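Local coordinates for protein Lv-ranaspumin (Lv-RSN-1) (Leptodactylus vastus, PDB 4K82) that probably acts as a surfactant that helps to form and stabilise the foam nest in which the frog's eggs are laid, at residues A[98-102]-A[103-107]; A[124-127]-A[128-132]; A[157-160]-A[161-165]. All blocks are in the same frame, centred on the assembly; numbering follows the deposited sequence.

How the contacts relate
Three local contacts, met in sequence along one largely helical chain, illustrate how such a protein starts, continues and ends its helices. Contact 1 closes helix 89-102 and leads into helix 107-121; contact 2 is built around the short helix 126-129 with the turns before and after it; contact 3 is the last part of helix 152-165. Centre to centre, contacts 1 and 3 lie about 34 Å apart, on opposite sides of the chain's centre, and contact 2 about 25 Å from contact 1 and about 17 Å from contact 3. A probable hydrogen bond, Lys-128 NZ to Arg-165 O (2.9 Å), and the disulfide Cys-125 to Cys-168 tie contacts 2 and 3 together, while contact 1 stands apart.

Contact 1: A[98-102]-A[103-107]; sequences KLLKE and LKIDE
Leu-100 and Ile-105 meet where helix 89-102 ends in a Schellman motif, and they form the apolar pair that often accompanies this kind of helix stop. Lys-104 makes the turn with a positive phi of 64°. Lys-104 N bonds back to Lys-101 O at 3.0 Å, approaching from above the carbonyl plane, while Ile-105 N reaches Leu-100 O in a longer, weak bond that is nearly straight. The side chain of Ile-105 then folds over the same carbonyl. Ile-105 CB lies 3.9 Å from Leu-100 O; CG2 is a little nearer, and CG1 closes to 3.2 Å from that oxygen while also meeting Leu-100 CB at 3.9 Å. CG1 is wedged between the residue's own N and C (chi1 48°); with chi2 at 102°, Ile-105 CD1 comes 3.6 Å from Glu-107 CG. On the outer face Lys-101 bends at chi3 and chi4 and crosses Glu-107 at about a right angle. The salt bridge from Lys-101 NZ to Glu-107 OE1 is weak, at 3.4 Å. Were Glu-107 replaced by an alanine, the Lys-101 ammonium would probably lose its carboxylate partner and the end of Ile-105 its cover from the glutamate CG. Asp-106 meanwhile N-caps helix 107-121, its OD1 accepting from Val-109 N, and thus one helix stops and the next begins within a few residues. Inward, Leu-99 and Leu-103 rest on helix 14-24, Leu-100 reaches Leu-23, Ile-37 and Phe-110, and Ile-105 touches Leu-30 of helix 29-42 and Phe-110 of helix 107-121.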
loop_
_atom_site.group_PDB
_atom_site.type_symbol
_atom_site.label_atom_id
_atom_site.label_comp_id
_atom_site.label_asym_id
_atom_site.label_seq_id
_atom_site.Cartn_x
_atom_site.Cartn_y
_atom_site.Cartn_z
ATOM N N LYS A 98 11.720 -1.384 12.972
ATOM C CA LYS A 98 12.686 -0.704 13.840
ATOM C C LYS A 98 13.871 -0.161 13.047
ATOM O O LYS A 98 14.299 0.982 13.253
ATOM C CB LYS A 98 13.178 -1.638 14.950
ATOM C CG LYS A 98 12.084 -2.134 15.890
ATOM C CD LYS A 98 12.664 -3.017 16.997
ATOM C CE LYS A 98 11.670 -4.081 17.474
ATOM N NZ LYS A 98 10.603 -3.561 18.383
ATOM N N LEU A 99 14.386 -0.975 12.129
ATOM C CA LEU A 99 15.494 -0.555 11.282
ATOM C C LEU A 99 15.136 0.690 10.464
ATOM O O LEU A 99 15.941 1.623 10.354
ATOM C CB LEU A 99 15.929 -1.698 10.350
ATOM C CG LEU A 99 17.127 -1.412 9.449
ATOM C CD1 LEU A 99 18.347 -1.040 10.277
ATOM C CD2 LEU A 99 17.425 -2.615 8.558
ATOM N N LEU A 100 13.936 0.703 9.882
ATOM C CA LEU A 100 13.518 1.830 9.061
ATOM C C LEU A 100 13.519 3.115 9.882
ATOM O O LEU A 100 13.962 4.157 9.413
ATOM C CB LEU A 100 12.140 1.587 8.430
ATOM C CG LEU A 100 12.111 0.555 7.302
ATOM C CD1 LEU A 100 10.694 0.386 6.771
ATOM C CD2 LEU A 100 13.053 0.958 6.162
ATOM N N LYS A 101 13.065 3.024 11.126
ATOM C CA LYS A 101 13.060 4.183 12.010
ATOM C C LYS A 101 14.485 4.622 12.357
ATOM O O LYS A 101 14.768 5.816 12.431
ATOM C CB LYS A 101 12.236 3.892 13.263
ATOM C CG LYS A 101 10.769 3.621 12.963
ATOM C CD LYS A 101 10.093 2.876 14.105
ATOM C CE LYS A 101 9.902 3.754 15.335
ATOM N NZ LYS A 101 8.605 4.493 15.318
ATOM N N GLU A 102 15.380 3.656 12.544
ATOM C CA GLU A 102 16.793 3.956 12.775
ATOM C C GLU A 102 17.425 4.661 11.576
ATOM O O GLU A 102 18.347 5.463 11.734
ATOM C CB GLU A 102 17.581 2.682 13.107
ATOM C CG GLU A 102 17.323 2.134 14.507
ATOM C CD GLU A 102 18.164 0.908 14.826
ATOM O OE1 GLU A 102 18.827 0.384 13.905
ATOM O OE2 GLU A 102 18.166 0.466 15.998
ATOM N N LEU A 103 16.929 4.362 10.377
ATOM C CA LEU A 103 17.433 4.990 9.158
ATOM C C LEU A 103 16.778 6.338 8.883
ATOM O O LEU A 103 17.034 6.958 7.840
ATOM C CB LEU A 103 17.227 4.076 7.956
ATOM C CG LEU A 103 17.932 2.725 8.024
ATOM C CD1 LEU A 103 17.715 1.981 6.712
ATOM C CD2 LEU A 103 19.410 2.902 8.323
ATOM N N LYS A 104 15.918 6.770 9.804
ATOM C CA LYS A 104 15.298 8.097 9.761
ATOM C C LYS A 104 14.370 8.332 8.560
ATOM O O LYS A 104 14.331 9.430 8.011
ATOM C CB LYS A 104 16.371 9.193 9.819
ATOM C CG LYS A 104 17.298 9.090 11.024
ATOM C CD LYS A 104 18.561 9.913 10.817
ATOM C CE LYS A 104 19.560 9.703 11.949
ATOM N NZ LYS A 104 20.844 10.416 11.692
ATOM N N ILE A 105 13.624 7.308 8.159
ATOM C CA ILE A 105 12.671 7.447 7.059
ATOM C C ILE A 105 11.616 8.506 7.359
ATOM O O ILE A 105 11.406 8.883 8.517
ATOM C CB ILE A 105 11.962 6.110 6.736
ATOM C CG1 ILE A 105 11.445 5.447 8.014
ATOM C CG2 ILE A 105 12.899 5.158 5.997
ATOM C CD1 ILE A 105 9.960 5.616 8.238
ATOM N N ASP A 106 10.950 8.977 6.311
ATOM C CA ASP A 106 9.855 9.927 6.458
ATOM C C ASP A 106 8.672 9.215 7.093
ATOM O O ASP A 106 7.928 8.520 6.405
ATOM C CB ASP A 106 9.456 10.464 5.079
ATOM C CG ASP A 106 8.483 11.633 5.157
ATOM O OD1 ASP A 106 7.727 11.735 6.144
ATOM O OD2 ASP A 106 8.470 12.453 4.214
ATOM N N GLU A 107 8.486 9.391 8.397
ATOM C CA GLU A 107 7.411 8.683 9.081
ATOM C C GLU A 107 6.040 9.274 8.754
ATOM O O GLU A 107 5.018 8.621 8.934
ATOM C CB GLU A 107 7.658 8.602 10.594
ATOM C CG GLU A 107 8.864 7.738 10.964
ATOM C CD GLU A 107 8.833 7.237 12.403
ATOM O OE1 GLU A 107 7.817 6.627 12.808
ATOM O OE2 GLU A 107 9.832 7.444 13.126
#

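Contact 2: A[124-127]-A[128-132]; sequences KCLP and KILQG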
loop_
_atom_site.group_PDB
_atom_site.type_symbol
_atom_site.label_atom_id
_atom_site.label_comp_id
_atom_site.label_asym_id
_atom_site.label_seq_id
_atom_site.Cartn_x
_atom_site.Cartn_y
_atom_site.Cartn_z
ATOM N N LYS A 124 -11.432 -5.917 2.856
ATOM C CA LYS A 124 -11.091 -7.245 2.364
ATOM C C LYS A 124 -10.199 -7.190 1.118
ATOM O O LYS A 124 -10.293 -8.040 0.231
ATOM C CB LYS A 124 -12.351 -8.080 2.101
ATOM C CG LYS A 124 -13.342 -8.107 3.260
ATOM C CD LYS A 124 -12.691 -8.597 4.540
ATOM C CE LYS A 124 -13.717 -8.754 5.654
ATOM N NZ LYS A 124 -14.490 -7.501 5.884
ATOM N N CYS A 125 -9.315 -6.199 1.075
ATOM C CA CYS A 125 -8.396 -6.050 -0.060
ATOM C C CYS A 125 -7.092 -6.830 0.059
ATOM O O CYS A 125 -6.238 -6.710 -0.815
ATOM C CB CYS A 125 -8.030 -4.588 -0.268
ATOM S SG CYS A 125 -9.388 -3.570 -0.797
ATOM N N LEU A 126 -6.908 -7.600 1.129
ATOM C CA LEU A 126 -5.660 -8.347 1.285
ATOM C C LEU A 126 -5.183 -9.126 0.040
ATOM O O LEU A 126 -4.035 -8.974 -0.362
ATOM C CB LEU A 126 -5.705 -9.260 2.515
ATOM C CG LEU A 126 -4.440 -10.086 2.690
ATOM C CD1 LEU A 126 -3.277 -9.196 3.085
ATOM C CD2 LEU A 126 -4.665 -11.183 3.711
ATOM N N PRO A 127 -6.056 -9.948 -0.584
ATOM C CA PRO A 127 -5.598 -10.693 -1.767
ATOM C C PRO A 127 -4.970 -9.823 -2.857
ATOM O O PRO A 127 -4.083 -10.301 -3.574
ATOM C CB PRO A 127 -6.884 -11.341 -2.288
ATOM C CG PRO A 127 -7.717 -11.506 -1.078
ATOM C CD PRO A 127 -7.445 -10.300 -0.233
ATOM N N LYS A 128 -5.413 -8.573 -2.973
ATOM C CA LYS A 128 -4.850 -7.652 -3.960
ATOM C C LYS A 128 -3.597 -6.916 -3.457
ATOM O O LYS A 128 -2.698 -6.603 -4.241
ATOM C CB LYS A 128 -5.920 -6.653 -4.417
ATOM C CG LYS A 128 -6.983 -7.241 -5.352
ATOM C CD LYS A 128 -6.484 -7.329 -6.790
ATOM C CE LYS A 128 -7.443 -8.104 -7.689
ATOM N NZ LYS A 128 -8.759 -7.428 -7.868
ATOM N N ILE A 129 -3.551 -6.633 -2.156
ATOM C CA ILE A 129 -2.354 -6.103 -1.507
ATOM C C ILE A 129 -1.219 -7.114 -1.703
ATOM O O ILE A 129 -0.068 -6.743 -1.986
ATOM C CB ILE A 129 -2.601 -5.880 0.005
ATOM C CG1 ILE A 129 -3.431 -4.617 0.227
ATOM C CG2 ILE A 129 -1.289 -5.783 0.767
ATOM C CD1 ILE A 129 -3.883 -4.430 1.666
ATOM N N LEU A 130 -1.557 -8.397 -1.565
ATOM C CA LEU A 130 -0.595 -9.479 -1.780
ATOM C C LEU A 130 -0.053 -9.530 -3.203
ATOM O O LEU A 130 1.072 -9.982 -3.429
ATOM C CB LEU A 130 -1.206 -10.842 -1.417
ATOM C CG LEU A 130 -1.698 -11.020 0.026
ATOM C CD1 LEU A 130 -2.309 -12.405 0.222
ATOM C CD2 LEU A 130 -0.593 -10.764 1.047
ATOM N N GLN A 131 -0.849 -9.081 -4.166
ATOM C CA GLN A 131 -0.429 -9.094 -5.561
ATOM C C GLN A 131 0.402 -7.871 -5.900
ATOM O O GLN A 131 0.817 -7.692 -7.046
ATOM C CB GLN A 131 -1.643 -9.166 -6.479
ATOM C CG GLN A 131 -2.437 -10.453 -6.359
ATOM C CD GLN A 131 -3.829 -10.327 -6.951
ATOM O OE1 GLN A 131 -4.175 -9.297 -7.529
ATOM N NE2 GLN A 131 -4.635 -11.374 -6.808
ATOM N N GLY A 132 0.639 -7.026 -4.900
ATOM C CA GLY A 132 1.390 -5.800 -5.088
ATOM C C GLY A 132 0.579 -4.724 -5.788
ATOM O O GLY A 132 1.126 -3.728 -6.265
HETATM O O HOH W 1 -8.819 -8.167 -2.695
#
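The carbonyl oxygen of Cys-125 receives two backbone N-H groups at once, from Lys-128 and from Ile-129, and so begins a helix barely one turn long, 126-129, held between two Schellman motifs. In the first, Lys-124, with positive phi, ends helix 107-121; in the second, Gly-132 stops the short helix, Gly-132 N bonding to Ile-129 O at 3.0 Å in a type I turn. The two donors use Cys-125 O differently. Ile-129 N, 3.0 Å from Cys-125 O, comes nearly along the C=O axis, whereas Lys-128 N, at a similar length, sits well above the carbonyl plane and makes a more bent bond. Pro-127 fits the first turn, where a backbone N-H has no i-4 carbonyl within the helix to bond to, and its missing hydrogen costs nothing. Cys-125 itself is disulfide-bonded to Cys-168, which ties the turn to the loop after helix 152-165. Lys-128 folds at chi2 (-81°) and again at chi4, resting on Leu-166 and Pro-167 while its NZ is held by Arg-165 O. Away from that side, Leu-126 and Leu-130 pack four residues apart, backed by Asp-50, with Glu-53 and Leu-54 also against Leu-130. With CG of Leu-126 opposite its own backbone N (chi1 178°), the branch swings forward to the next turn, alongside the bond from Leu-130 N to Leu-126 O (2.8 Å). Leu-130 CG lies 3.1 Å from Leu-126 O, and the two branches cross at an oblique angle, with Leu-126 CD1 meeting Leu-130 CD2 at 3.7 Å.

Contact 3: A[157-160]-A[161-165]; sequences KDLK and IILER
Side chains on successive turns of a regular alpha-helix make this contact, with Leu-159 and Leu-163 at its centre, toward the C-terminal end of helix 152-165. Four i to i+4 backbone bonds run through it, from Ile-161 N to Lys-157 O up to Glu-164 N to Lys-160 O. The shortest, Leu-163 N to Leu-159 O at 2.8 Å, joins the two leucines that pack together. Around the pair, Leu-159 touches Val-145, and Leu-163 meets Phe-137, Val-169 and Leu-170 as well as Leu-178 and Phe-179, joining this helix to helices 133-144 and 175-180. Ile-162 faces helix 133-144 through Phe-137 and Asp-140; Ile-162 CD1 lies 3.4 Å from Asp-158 O, one turn back. Arg-165 turns toward the same neighbour, where NH2 forms a salt bridge with Asp-140, and Ile-162 CA lies off-centre over one face of the Arg-165 guanidinium, 3.8 Å from its plane. Leu-163 CG comes to 3.2 Å from Leu-159 O, close against that carbonyl. A chi1 of -177° carries the Leu-159 branch along the helix toward Leu-163, until Leu-159 CG is 3.8 Å from Leu-163 CD1.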
loop_
_atom_site.group_PDB
_atom_site.type_symbol
_atom_site.label_atom_id
_atom_site.label_comp_id
_atom_site.label_asym_id
_atom_site.label_seq_id
_atom_site.Cartn_x
_atom_site.Cartn_y
_atom_site.Cartn_z
ATOM N N LYS A 157 -15.228 8.522 -15.438
ATOM C CA LYS A 157 -14.919 7.404 -16.319
ATOM C C LYS A 157 -13.620 6.709 -15.908
ATOM O O LYS A 157 -13.543 5.475 -15.884
ATOM C CB LYS A 157 -14.820 7.882 -17.770
ATOM C CG LYS A 157 -16.010 7.498 -18.618
ATOM C CD LYS A 157 -15.611 7.312 -20.075
ATOM C CE LYS A 157 -14.668 6.128 -20.236
ATOM N NZ LYS A 157 -14.150 6.027 -21.623
ATOM N N ASP A 158 -12.599 7.497 -15.586
ATOM C CA ASP A 158 -11.310 6.926 -15.195
ATOM C C ASP A 158 -11.431 6.187 -13.869
ATOM O O ASP A 158 -10.811 5.148 -13.661
ATOM C CB ASP A 158 -10.233 8.002 -15.101
ATOM C CG ASP A 158 -9.699 8.407 -16.472
ATOM O OD1 ASP A 158 -9.955 7.668 -17.452
ATOM O OD2 ASP A 158 -9.028 9.459 -16.575
ATOM N N LEU A 159 -12.232 6.728 -12.963
ATOM C CA LEU A 159 -12.387 6.090 -11.664
ATOM C C LEU A 159 -13.086 4.750 -11.827
ATOM O O LEU A 159 -12.750 3.775 -11.141
ATOM C CB LEU A 159 -13.178 7.004 -10.725
ATOM C CG LEU A 159 -13.380 6.508 -9.293
ATOM C CD1 LEU A 159 -12.053 6.398 -8.591
ATOM C CD2 LEU A 159 -14.320 7.444 -8.542
ATOM N N LYS A 160 -14.045 4.694 -12.746
ATOM C CA LYS A 160 -14.778 3.461 -13.025
ATOM C C LYS A 160 -13.835 2.345 -13.474
ATOM O O LYS A 160 -13.932 1.208 -13.008
ATOM C CB LYS A 160 -15.843 3.714 -14.091
ATOM C CG LYS A 160 -16.968 2.702 -14.110
ATOM C CD LYS A 160 -18.100 3.145 -15.034
ATOM C CE LYS A 160 -18.433 4.629 -14.868
ATOM N NZ LYS A 160 -19.806 4.975 -15.343
ATOM N N ILE A 161 -12.923 2.685 -14.377
ATOM C CA ILE A 161 -11.935 1.739 -14.878
ATOM C C ILE A 161 -11.030 1.271 -13.743
ATOM O O ILE A 161 -10.740 0.076 -13.608
ATOM C CB ILE A 161 -11.087 2.387 -15.990
ATOM C CG1 ILE A 161 -11.928 2.543 -17.260
ATOM C CG2 ILE A 161 -9.816 1.579 -16.251
ATOM C CD1 ILE A 161 -11.333 3.493 -18.283
ATOM N N ILE A 162 -10.608 2.214 -12.909
ATOM C CA ILE A 162 -9.685 1.898 -11.826
ATOM C C ILE A 162 -10.329 0.984 -10.790
ATOM O O ILE A 162 -9.731 -0.015 -10.363
ATOM C CB ILE A 162 -9.167 3.188 -11.142
ATOM C CG1 ILE A 162 -8.228 3.943 -12.083
ATOM C CG2 ILE A 162 -8.437 2.846 -9.827
ATOM C CD1 ILE A 162 -8.007 5.399 -11.695
ATOM N N LEU A 163 -11.545 1.314 -10.374
ATOM C CA LEU A 163 -12.208 0.532 -9.336
ATOM C C LEU A 163 -12.586 -0.854 -9.807
ATOM O O LEU A 163 -12.687 -1.781 -8.999
ATOM C CB LEU A 163 -13.443 1.248 -8.809
ATOM C CG LEU A 163 -13.151 2.590 -8.149
ATOM C CD1 LEU A 163 -14.447 3.262 -7.744
ATOM C CD2 LEU A 163 -12.217 2.444 -6.956
ATOM N N GLU A 164 -12.799 -0.995 -11.111
ATOM C CA GLU A 164 -13.173 -2.286 -11.666
ATOM C C GLU A 164 -12.066 -3.323 -11.469
ATOM O O GLU A 164 -12.338 -4.519 -11.359
ATOM C CB GLU A 164 -13.548 -2.164 -13.139
ATOM C CG GLU A 164 -14.489 -3.263 -13.570
ATOM C CD GLU A 164 -14.966 -3.100 -14.984
ATOM O OE1 GLU A 164 -14.175 -2.612 -15.819
ATOM O OE2 GLU A 164 -16.137 -3.455 -15.253
ATOM N N ARG A 165 -10.821 -2.858 -11.402
ATOM C CA ARG A 165 -9.685 -3.750 -11.177
ATOM C C ARG A 165 -9.434 -3.999 -9.691
ATOM O O ARG A 165 -8.744 -4.949 -9.315
ATOM C CB ARG A 165 -8.427 -3.187 -11.836
ATOM C CG ARG A 165 -8.615 -2.785 -13.288
ATOM C CD ARG A 165 -7.325 -2.192 -13.835
ATOM N NE ARG A 165 -6.743 -1.259 -12.874
ATOM C CZ ARG A 165 -6.509 0.027 -13.116
ATOM N NH1 ARG A 165 -6.786 0.548 -14.306
ATOM N NH2 ARG A 165 -5.983 0.789 -12.167
#